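Local coordinates for aldo-keto reductase AKR2E4 (Bombyx mori, PDB 3WCZ), which reduces 3-dehydroecdysone with NADPH as cosubstrate and may help regulate molting in the silkworm, at residues E36-Y49 with P258-I270. Numbering follows the deposited sequence.
Sequences EVRQAVYWAIEAGY and PKSTNKQRIAQNI. With NAP (NADP nicotinamide-adenine-dinucleotide phosphate), chain B.
Tyr49 OH is gripped by two groups at once. It donates to Ile266 O at 2.7 Å, in the carbonyl plane and on a lone pair. It also accepts from a water that donates to Pro258 O and accepts from Asn269 ND2. The tyrosine ring is clamped as well: Ala44 CB lies against one face, and Ile270 CD1 sits over the other, 3.9 Å from the ring centroid. Ile266 CG2 meets the ring at Tyr49 CE1, 3.6 Å away.

Earlier in the chain, on helix 35-46, Trp43 lies under the extended chain of Lys263, which crosses it at about a right angle. Lys263 CB stands 3.6 Å from the centroid of the six-membered ring, 8° off the normal. With CG of Lys263 anti to the backbone N (chi1 -172°), the chain runs on across the indole. Two waters accept from both Lys263 NZ and Trp43 NE1, one of them only weakly from NE1; that one also donates to Glu46 OE1. Without the indole, as with an alanine here, the lysine chain would probably lose the face it lies on and be free to swing. Ile266 CD1 packs against Ala40 CB at 4.0 Å.

Near the start of helix 35-46, Thr261 CG2 touches Glu36 CD at 3.4 Å. A water joins Glu36 OE2, Lys259 NZ and Thr261 OG1, while Arg25 forms a salt bridge with the same carboxylate.

The far side of 258-270 holds NADP. Ser260 OG, Lys259 NZ, Thr261 N and Arg265 bind the 2'-phosphate, and Asn262 OD1 caps helix 263-270 by accepting from Arg265 N. Asn269 pairs with the adenine through ND2 to N7A and N6A to OD1. The axes of segments 36-46 and 263-270 cross at -44°, joining the first helix of the TIM barrel to the cofactor-binding segment after its eighth strand, the NADP site of an aldo-keto reductase.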
ATOM      1  N   GLU A  36     -10.672  15.998  -2.690  1.00 11.61           N
ATOM      2  CA  GLU A  36     -10.686  15.428  -1.342  1.00 10.84           C
ATOM      3  C   GLU A  36      -9.399  14.666  -1.021  1.00 11.10           C
ATOM      4  O   GLU A  36      -9.081  14.481   0.146  1.00 10.71           O
ATOM      5  CB  GLU A  36     -11.879  14.496  -1.145  1.00 14.72           C
ATOM      6  CG  GLU A  36     -11.765  13.183  -1.938  1.00 18.67           C
ATOM      7  CD  GLU A  36     -12.841  12.170  -1.569  1.00 21.95           C
ATOM      8  OE1 GLU A  36     -13.667  12.473  -0.668  1.00 27.94           O
ATOM      9  OE2 GLU A  36     -12.857  11.077  -2.191  1.00 20.63           O
ATOM     10  N   VAL A  37      -8.664  14.235  -2.028  1.00 10.94           N
ATOM     11  CA  VAL A  37      -7.395  13.560  -1.795  1.00 11.44           C
ATOM     12  C   VAL A  37      -6.363  14.559  -1.292  1.00 10.29           C
ATOM     13  O   VAL A  37      -5.593  14.245  -0.396  1.00  9.77           O
ATOM     14  CB  VAL A  37      -6.913  12.859  -3.087  1.00 10.92           C
ATOM     15  CG1 VAL A  37      -5.506  12.317  -2.911  1.00 10.32           C
ATOM     16  CG2 VAL A  37      -7.883  11.736  -3.487  1.00 12.16           C
ATOM     17  N   ARG A  38      -6.309  15.760  -1.860  1.00  9.24           N
ATOM     18  CA  ARG A  38      -5.424  16.800  -1.371  1.00 10.33           C
ATOM     19  C   ARG A  38      -5.737  17.082   0.088  1.00 10.18           C
ATOM     20  O   ARG A  38      -4.846  17.094   0.950  1.00  9.83           O
ATOM     21  CB  ARG A  38      -5.576  18.087  -2.201  1.00  9.61           C
ATOM     22  CG  ARG A  38      -4.847  19.279  -1.613  1.00 10.01           C
ATOM     23  CD  ARG A  38      -5.340  20.632  -2.196  1.00 10.63           C
ATOM     24  NE  ARG A  38      -6.760  20.805  -1.897  1.00 11.83           N
ATOM     25  CZ  ARG A  38      -7.224  21.080  -0.691  1.00 12.41           C
ATOM     26  NH1 ARG A  38      -6.406  21.320   0.318  1.00 14.36           N
ATOM     27  NH2 ARG A  38      -8.529  21.124  -0.496  1.00 14.18           N
ATOM     28  N   GLN A  39      -7.020  17.254   0.396  1.00  9.98           N
ATOM     29  CA  GLN A  39      -7.419  17.537   1.768  1.00 10.78           C
ATOM     30  C   GLN A  39      -7.086  16.377   2.703  1.00  8.02           C
ATOM     31  O   GLN A  39      -6.644  16.599   3.833  1.00  9.45           O
ATOM     32  CB  GLN A  39      -8.921  17.846   1.800  1.00 11.31           C
ATOM     33  CG  GLN A  39      -9.426  18.320   3.166  1.00 13.35           C
ATOM     34  CD  GLN A  39      -8.769  19.623   3.587  1.00 19.85           C
ATOM     35  OE1 GLN A  39      -8.867  20.628   2.877  1.00 27.56           O
ATOM     36  NE2 GLN A  39      -8.051  19.609   4.705  1.00 19.85           N
ATOM     37  N   ALA A  40      -7.298  15.144   2.240  1.00  8.57           N
ATOM     38  CA  ALA A  40      -7.010  13.967   3.064  1.00  8.73           C
ATOM     39  C   ALA A  40      -5.521  13.871   3.391  1.00  8.11           C
ATOM     40  O   ALA A  40      -5.145  13.554   4.509  1.00  8.83           O
ATOM     41  CB  ALA A  40      -7.448  12.721   2.351  1.00  9.66           C
ATOM     42  N   VAL A  41      -4.675  14.110   2.393  1.00  8.47           N
ATOM     43  CA  VAL A  41      -3.226  14.103   2.617  1.00  8.76           C
ATOM     44  C   VAL A  41      -2.835  15.136   3.661  1.00  8.74           C
ATOM     45  O   VAL A  41      -2.056  14.851   4.590  1.00  8.56           O
ATOM     46  CB  VAL A  41      -2.465  14.310   1.296  1.00  8.87           C
ATOM     47  CG1 VAL A  41      -0.989  14.644   1.533  1.00  9.52           C
ATOM     48  CG2 VAL A  41      -2.591  13.055   0.458  1.00  8.06           C
ATOM     49  N   TYR A  42      -3.377  16.339   3.527  1.00  8.93           N
ATOM     50  CA  TYR A  42      -3.115  17.377   4.515  1.00 10.27           C
ATOM     51  C   TYR A  42      -3.569  16.979   5.919  1.00  9.30           C
ATOM     52  O   TYR A  42      -2.823  17.072   6.880  1.00  9.69           O
ATOM     53  CB  TYR A  42      -3.769  18.691   4.093  1.00 10.66           C
ATOM     54  CG  TYR A  42      -3.363  19.839   4.976  1.00 10.53           C
ATOM     55  CD1 TYR A  42      -2.250  20.603   4.667  1.00 11.14           C
ATOM     56  CD2 TYR A  42      -4.055  20.118   6.155  1.00 11.82           C
ATOM     57  CE1 TYR A  42      -1.837  21.637   5.486  1.00 11.80           C
ATOM     58  CE2 TYR A  42      -3.655  21.149   6.976  1.00 11.84           C
ATOM     59  CZ  TYR A  42      -2.554  21.914   6.623  1.00 12.73           C
ATOM     60  OH  TYR A  42      -2.137  22.954   7.428  1.00 16.23           O
ATOM     61  N   TRP A  43      -4.814  16.521   6.030  1.00  8.93           N
ATOM     62  CA  TRP A  43      -5.335  16.109   7.315  1.00  8.68           C
ATOM     63  C   TRP A  43      -4.513  14.964   7.940  1.00  8.57           C
ATOM     64  O   TRP A  43      -4.302  14.905   9.152  1.00  9.11           O
ATOM     65  CB  TRP A  43      -6.781  15.659   7.171  1.00  9.48           C
ATOM     66  CG  TRP A  43      -7.786  16.753   7.188  1.00 12.21           C
ATOM     67  CD1 TRP A  43      -7.645  17.987   7.753  1.00 12.43           C
ATOM     68  CD2 TRP A  43      -9.119  16.687   6.658  1.00 12.36           C
ATOM     69  NE1 TRP A  43      -8.824  18.698   7.621  1.00 14.34           N
ATOM     70  CE2 TRP A  43      -9.736  17.929   6.948  1.00 13.15           C
ATOM     71  CE3 TRP A  43      -9.843  15.718   5.962  1.00 10.34           C
ATOM     72  CZ2 TRP A  43     -11.042  18.222   6.558  1.00 14.60           C
ATOM     73  CZ3 TRP A  43     -11.155  16.010   5.584  1.00 13.70           C
ATOM     74  CH2 TRP A  43     -11.732  17.250   5.882  1.00 12.53           C
ATOM     75  N   ALA A  44      -4.093  14.018   7.099  1.00  8.48           N
ATOM     76  CA  ALA A  44      -3.306  12.888   7.582  1.00  8.49           C
ATOM     77  C   ALA A  44      -2.003  13.380   8.175  1.00  8.48           C
ATOM     78  O   ALA A  44      -1.634  13.012   9.283  1.00  8.47           O
ATOM     79  CB  ALA A  44      -3.058  11.889   6.470  1.00  9.37           C
ATOM     80  N   ILE A  45      -1.290  14.226   7.443  1.00  8.44           N
ATOM     81  CA  ILE A  45      -0.042  14.756   7.978  1.00  9.01           C
ATOM     82  C   ILE A  45      -0.280  15.540   9.270  1.00  9.81           C
ATOM     83  O   ILE A  45       0.470  15.402  10.225  1.00  9.33           O
ATOM     84  CB  ILE A  45       0.677  15.603   6.911  1.00  9.37           C
ATOM     85  CG1 ILE A  45       1.078  14.712   5.719  1.00  9.25           C
ATOM     86  CG2 ILE A  45       1.894  16.318   7.500  1.00 11.65           C
ATOM     87  CD1 ILE A  45       1.558  15.473   4.496  1.00 10.08           C
ATOM     88  N   GLU A  46      -1.347  16.318   9.304  1.00  9.55           N
ATOM     89  CA  GLU A  46      -1.693  17.085  10.485  1.00  9.94           C
ATOM     90  C   GLU A  46      -1.942  16.148  11.672  1.00 11.28           C
ATOM     91  O   GLU A  46      -1.588  16.467  12.819  1.00 12.72           O
ATOM     92  CB  GLU A  46      -2.922  17.955  10.194  1.00 12.67           C
ATOM     93  CG  GLU A  46      -3.333  18.821  11.378  1.00 13.05           C
ATOM     94  CD  GLU A  46      -4.701  19.472  11.248  1.00 22.06           C
ATOM     95  OE1 GLU A  46      -5.548  18.982  10.477  1.00 16.25           O
ATOM     96  OE2 GLU A  46      -4.922  20.488  11.958  1.00 27.20           O
ATOM     97  N   ALA A  47      -2.556  15.000  11.411  1.00  9.51           N
ATOM     98  CA  ALA A  47      -2.858  13.993  12.437  1.00 10.30           C
ATOM     99  C   ALA A  47      -1.681  13.108  12.795  1.00 11.96           C
ATOM    100  O   ALA A  47      -1.807  12.208  13.631  1.00 13.34           O
ATOM    101  CB  ALA A  47      -4.028  13.126  11.989  1.00 10.81           C
ATOM    102  N   GLY A  48      -0.524  13.348  12.190  1.00  9.50           N
ATOM    103  CA  GLY A  48       0.672  12.580  12.501  1.00  9.47           C
ATOM    104  C   GLY A  48       1.163  11.560  11.495  1.00  7.68           C
ATOM    105  O   GLY A  48       2.223  10.976  11.689  1.00  9.06           O
ATOM    106  N   TYR A  49       0.425  11.365  10.408  1.00  8.82           N
ATOM    107  CA  TYR A  49       0.925  10.477   9.356  1.00  7.98           C
ATOM    108  C   TYR A  49       2.179  11.083   8.740  1.00  7.84           C
ATOM    109  O   TYR A  49       2.280  12.311   8.550  1.00  8.95           O
ATOM    110  CB  TYR A  49      -0.081  10.318   8.220  1.00  8.85           C
ATOM    111  CG  TYR A  49      -1.305   9.505   8.470  1.00  8.26           C
ATOM    112  CD1 TYR A  49      -2.264   9.910   9.396  1.00  9.32           C
ATOM    113  CD2 TYR A  49      -1.569   8.364   7.720  1.00  8.18           C
ATOM    114  CE1 TYR A  49      -3.436   9.196   9.576  1.00  8.94           C
ATOM    115  CE2 TYR A  49      -2.746   7.650   7.879  1.00  8.71           C
ATOM    116  CZ  TYR A  49      -3.669   8.057   8.815  1.00  8.16           C
ATOM    117  OH  TYR A  49      -4.839   7.363   8.957  1.00 10.30           O
ATOM    118  N   PRO A 258      -4.563   2.219   5.222  1.00  7.24           N
ATOM    119  CA  PRO A 258      -5.973   2.623   5.281  1.00  7.82           C
ATOM    120  C   PRO A 258      -6.241   3.866   4.434  1.00  6.33           C
ATOM    121  O   PRO A 258      -5.592   4.906   4.607  1.00  7.78           O
ATOM    122  CB  PRO A 258      -6.185   2.918   6.774  1.00  7.41           C
ATOM    123  CG  PRO A 258      -4.855   3.294   7.272  1.00  7.95           C
ATOM    124  CD  PRO A 258      -3.901   2.394   6.523  1.00  8.05           C
ATOM    125  N   LYS A 259      -7.223   3.773   3.536  1.00  8.07           N
ATOM    126  CA  LYS A 259      -7.704   4.931   2.785  1.00  7.22           C
ATOM    127  C   LYS A 259      -8.863   5.584   3.559  1.00  8.25           C
ATOM    128  O   LYS A 259      -9.811   4.926   4.001  1.00  9.25           O
ATOM    129  CB  LYS A 259      -8.198   4.540   1.391  1.00  8.27           C
ATOM    130  CG  LYS A 259      -8.886   5.675   0.624  1.00  8.63           C
ATOM    131  CD  LYS A 259     -10.386   5.745   0.881  1.00  9.52           C
ATOM    132  CE  LYS A 259     -11.044   6.844   0.082  1.00  9.90           C
ATOM    133  NZ  LYS A 259     -12.536   6.897   0.375  1.00 11.17           N
ATOM    134  N   SER A 260      -8.769   6.892   3.716  1.00  9.42           N
ATOM    135  CA  SER A 260      -9.919   7.667   4.172  1.00  9.87           C
ATOM    136  C   SER A 260      -9.795   9.051   3.616  1.00  9.70           C
ATOM    137  O   SER A 260      -8.695   9.565   3.409  1.00 10.45           O
ATOM    138  CB  SER A 260      -9.973   7.728   5.693  1.00  9.39           C
ATOM    139  OG  SER A 260     -11.121   8.452   6.157  1.00 10.84           O
ATOM    140  N   THR A 261     -10.953   9.664   3.390  1.00  9.37           N
ATOM    141  CA  THR A 261     -11.017  11.079   3.102  1.00 11.07           C
ATOM    142  C   THR A 261     -11.814  11.829   4.184  1.00 11.58           C
ATOM    143  O   THR A 261     -12.180  12.991   3.986  1.00 14.60           O
ATOM    144  CB  THR A 261     -11.604  11.364   1.717  1.00 11.84           C
ATOM    145  OG1 THR A 261     -12.868  10.705   1.600  1.00 15.22           O
ATOM    146  CG2 THR A 261     -10.657  10.881   0.635  1.00 11.93           C
ATOM    147  N   ASN A 262     -12.028  11.189   5.324  1.00 10.84           N
ATOM    148  CA  ASN A 262     -12.780  11.766   6.450  1.00 12.18           C
ATOM    149  C   ASN A 262     -11.815  12.136   7.566  1.00 12.95           C
ATOM    150  O   ASN A 262     -11.036  11.303   7.997  1.00 11.45           O
ATOM    151  CB  ASN A 262     -13.795  10.721   6.961  1.00 11.23           C
ATOM    152  CG  ASN A 262     -14.555  11.151   8.234  1.00 11.16           C
ATOM    153  OD1 ASN A 262     -14.112  10.945   9.343  1.00 12.03           O
ATOM    154  ND2 ASN A 262     -15.733  11.727   8.029  1.00 18.06           N
ATOM    155  N   LYS A 263     -11.890  13.372   8.055  1.00 11.81           N
ATOM    156  CA  LYS A 263     -10.913  13.881   8.991  1.00 12.81           C
ATOM    157  C   LYS A 263     -10.807  13.015  10.242  1.00 12.05           C
ATOM    158  O   LYS A 263      -9.729  12.673  10.711  1.00 13.05           O
ATOM    159  CB  LYS A 263     -11.234  15.341   9.374  1.00 13.03           C
ATOM    160  CG  LYS A 263     -10.165  16.005  10.179  1.00 13.57           C
ATOM    161  CD  LYS A 263     -10.513  17.464  10.490  1.00 16.19           C
ATOM    162  CE  LYS A 263      -9.357  18.109  11.244  1.00 18.51           C
ATOM    163  NZ  LYS A 263      -9.658  19.541  11.554  1.00 21.55           N
ATOM    164  N   GLN A 264     -11.966  12.653  10.781  1.00 12.45           N
ATOM    165  CA  GLN A 264     -12.010  11.880  11.992  1.00 13.49           C
ATOM    166  C   GLN A 264     -11.495  10.438  11.803  1.00 10.29           C
ATOM    167  O   GLN A 264     -10.744   9.931  12.626  1.00 12.17           O
ATOM    168  CB  GLN A 264     -13.448  11.880  12.544  1.00 13.83           C
ATOM    169  CG  GLN A 264     -13.987  13.274  12.978  1.00 27.18           C
ATOM    170  CD  GLN A 264     -14.165  14.325  11.842  0.51 15.32           C
ATOM    171  OE1 GLN A 264     -14.619  14.027  10.719  1.00 24.22           O
ATOM    172  NE2 GLN A 264     -13.807  15.576  12.155  0.50 16.98           N
ATOM    173  N   ARG A 265     -11.913   9.786  10.718  1.00 11.66           N
ATOM    174  CA  ARG A 265     -11.455   8.411  10.483  1.00 10.95           C
ATOM    175  C   ARG A 265      -9.966   8.373  10.149  1.00 10.26           C
ATOM    176  O   ARG A 265      -9.270   7.474  10.583  1.00 10.35           O
ATOM    177  CB  ARG A 265     -12.282   7.702   9.439  1.00 11.65           C
ATOM    178  CG  ARG A 265     -13.688   7.433   9.944  1.00 12.00           C
ATOM    179  CD  ARG A 265     -14.423   6.578   8.976  1.00 12.44           C
ATOM    180  NE  ARG A 265     -14.927   7.278   7.810  1.00 13.06           N
ATOM    181  CZ  ARG A 265     -16.075   7.944   7.743  1.00 17.22           C
ATOM    182  NH1 ARG A 265     -16.834   8.068   8.824  1.00 17.75           N
ATOM    183  NH2 ARG A 265     -16.447   8.495   6.599  1.00 13.23           N
ATOM    184  N   ILE A 266      -9.473   9.391   9.459  1.00 10.68           N
ATOM    185  CA  ILE A 266      -8.033   9.497   9.218  1.00  9.48           C
ATOM    186  C   ILE A 266      -7.305   9.472  10.550  1.00 10.43           C
ATOM    187  O   ILE A 266      -6.352   8.727  10.759  1.00 10.14           O
ATOM    188  CB  ILE A 266      -7.735  10.793   8.407  1.00 10.43           C
ATOM    189  CG1 ILE A 266      -8.151  10.630   6.936  1.00  8.88           C
ATOM    190  CG2 ILE A 266      -6.279  11.169   8.512  1.00 10.88           C
ATOM    191  CD1 ILE A 266      -8.191  11.920   6.149  1.00  9.78           C
ATOM    192  N   ALA A 267      -7.752  10.276  11.504  1.00 10.91           N
ATOM    193  CA  ALA A 267      -7.082  10.314  12.772  1.00 11.41           C
ATOM    194  C   ALA A 267      -7.196   8.977  13.525  1.00  8.93           C
ATOM    195  O   ALA A 267      -6.232   8.523  14.178  1.00 12.70           O
ATOM    196  CB  ALA A 267      -7.646  11.442  13.623  1.00 13.43           C
ATOM    197  N   GLN A 268      -8.368   8.355  13.471  1.00 10.73           N
ATOM    198  CA  GLN A 268      -8.551   7.062  14.142  1.00 12.99           C
ATOM    199  C   GLN A 268      -7.630   5.991  13.590  1.00  9.34           C
ATOM    200  O   GLN A 268      -7.129   5.145  14.322  1.00 10.59           O
ATOM    201  CB  GLN A 268      -9.990   6.612  13.980  1.00 14.33           C
ATOM    202  CG  GLN A 268     -10.946   7.467  14.781  1.00 21.27           C
ATOM    203  CD  GLN A 268     -12.377   6.987  14.710  1.00 25.38           C
ATOM    204  OE1 GLN A 268     -12.861   6.542  13.670  1.00 24.98           O
ATOM    205  NE2 GLN A 268     -13.066   7.067  15.841  1.00 40.31           N
ATOM    206  N   ASN A 269      -7.377   6.059  12.290  1.00 10.13           N
ATOM    207  CA  ASN A 269      -6.709   4.963  11.599  1.00 10.75           C
ATOM    208  C   ASN A 269      -5.202   4.876  11.893  1.00 10.61           C
ATOM    209  O   ASN A 269      -4.578   3.871  11.574  1.00 11.63           O
ATOM    210  CB  ASN A 269      -6.954   5.062  10.089  1.00  9.51           C
ATOM    211  CG  ASN A 269      -8.360   4.697   9.686  1.00  9.17           C
ATOM    212  OD1 ASN A 269      -9.122   4.127  10.479  1.00 11.01           O
ATOM    213  ND2 ASN A 269      -8.734   5.048   8.475  1.00  9.12           N
ATOM    214  N   ILE A 270      -4.638   5.886  12.552  1.00  9.53           N
ATOM    215  CA  ILE A 270      -3.233   5.812  12.973  1.00 10.77           C
ATOM    216  C   ILE A 270      -3.113   5.617  14.493  1.00  9.11           C
ATOM    217  O   ILE A 270      -2.017   5.404  14.993  1.00 10.44           O
ATOM    218  CB  ILE A 270      -2.446   7.055  12.456  1.00  9.81           C
ATOM    219  CG1 ILE A 270      -0.939   6.828  12.541  1.00 10.70           C
ATOM    220  CG2 ILE A 270      -2.879   8.302  13.188  1.00 11.09           C
ATOM    221  CD1 ILE A 270      -0.178   7.762  11.630  1.00 12.39           C
TER
HETATM  222  PA  NAP B 401      -9.560   0.520   2.329  1.00  7.92           P
HETATM  223  O1A NAP B 401      -8.597   1.376   3.040  1.00  9.16           O
HETATM  224  O2A NAP B 401      -9.504  -0.929   2.347  1.00  8.11           O
HETATM  225  O5B NAP B 401     -11.045   0.932   2.575  1.00  8.86           O
HETATM  226  C5B NAP B 401     -11.457   2.261   2.466  1.00  9.54           C
HETATM  227  C4B NAP B 401     -12.913   2.493   2.841  1.00  8.79           C
HETATM  228  O4B NAP B 401     -13.071   2.339   4.265  1.00 10.31           O
HETATM  229  C3B NAP B 401     -13.488   3.807   2.477  1.00 10.82           C
HETATM  230  O3B NAP B 401     -14.819   3.581   2.079  1.00 11.36           O
HETATM  231  C2B NAP B 401     -13.403   4.558   3.717  1.00  9.96           C
HETATM  232  O2B NAP B 401     -14.333   5.618   3.823  1.00 10.80           O
HETATM  233  C1B NAP B 401     -13.648   3.516   4.776  1.00 11.14           C
HETATM  234  N9A NAP B 401     -13.033   3.736   6.068  1.00 10.79           N
HETATM  235  C8A NAP B 401     -11.786   4.205   6.275  1.00  9.16           C
HETATM  236  N7A NAP B 401     -11.470   4.182   7.554  1.00 10.16           N
HETATM  237  C5A NAP B 401     -12.552   3.685   8.232  1.00 11.09           C
HETATM  238  C6A NAP B 401     -12.809   3.432   9.583  1.00 11.83           C
HETATM  239  N6A NAP B 401     -11.910   3.703  10.619  1.00 13.84           N
HETATM  240  N1A NAP B 401     -14.019   2.926   9.881  1.00 15.35           N
HETATM  241  C2A NAP B 401     -14.911   2.662   8.928  1.00 13.05           C
HETATM  242  N3A NAP B 401     -14.696   2.879   7.619  1.00 13.04           N
HETATM  243  C4A NAP B 401     -13.501   3.382   7.273  1.00 11.35           C
HETATM  244  O3  NAP B 401      -9.495   0.997   0.781  1.00  9.84           O
HETATM  245  PN  NAP B 401      -8.666   0.689  -0.544  1.00  8.29           P
HETATM  246  O1N NAP B 401      -8.619   1.985  -1.268  1.00  9.32           O
HETATM  247  O2N NAP B 401      -9.282  -0.493  -1.204  1.00  9.53           O
HETATM  248  O5D NAP B 401      -7.207   0.250  -0.093  1.00  7.70           O
HETATM  249  C5D NAP B 401      -6.383   1.118   0.611  1.00  8.81           C
HETATM  250  C4D NAP B 401      -5.189   1.679  -0.172  1.00  7.95           C
HETATM  251  O4D NAP B 401      -4.294   0.650  -0.555  1.00  8.14           O
HETATM  252  C3D NAP B 401      -5.538   2.335  -1.469  1.00  6.71           C
HETATM  253  O3D NAP B 401      -6.178   3.583  -1.297  1.00  7.48           O
HETATM  254  C2D NAP B 401      -4.252   2.375  -2.131  1.00  8.19           C
HETATM  255  O2D NAP B 401      -3.432   3.363  -1.573  1.00  7.76           O
HETATM  256  C1D NAP B 401      -3.726   0.990  -1.825  1.00  8.41           C
HETATM  257  N1N NAP B 401      -4.014  -0.096  -2.769  1.00  8.48           N
HETATM  258  C2N NAP B 401      -3.034  -0.587  -3.551  1.00  7.55           C
HETATM  259  C3N NAP B 401      -3.300  -1.614  -4.421  1.00  9.28           C
HETATM  260  C7N NAP B 401      -2.157  -2.132  -5.209  1.00  9.39           C
HETATM  261  O7N NAP B 401      -0.965  -1.985  -4.846  1.00 10.19           O
HETATM  262  N7N NAP B 401      -2.468  -2.902  -6.273  1.00  5.79           N
HETATM  263  C4N NAP B 401      -4.603  -2.124  -4.573  1.00  9.17           C
HETATM  264  C5N NAP B 401      -5.615  -1.620  -3.745  1.00  9.24           C
HETATM  265  C6N NAP B 401      -5.270  -0.607  -2.859  1.00  9.66           C
HETATM  266  P2B NAP B 401     -13.890   7.127   4.130  1.00 11.61           P
HETATM  267  O1X NAP B 401     -15.219   7.904   4.061  1.00 13.70           O
HETATM  268  O2X NAP B 401     -13.339   7.169   5.488  1.00 11.72           O
HETATM  269  O3X NAP B 401     -12.915   7.535   3.054  1.00 12.36           O
HETATM  270  O   HOH W   1     -13.733   9.092  -0.924  1.00 17.84           O
HETATM  271  O   HOH W   2     -10.897  14.978   2.337  1.00 18.16           O
HETATM  272  O   HOH W   3      -7.507  20.830   9.687  1.00 22.18           O
HETATM  273  O   HOH W   4     -10.578  20.912   9.096  1.00 29.37           O
HETATM  274  O   HOH W   5      -6.682   6.473   6.855  1.00  8.96           O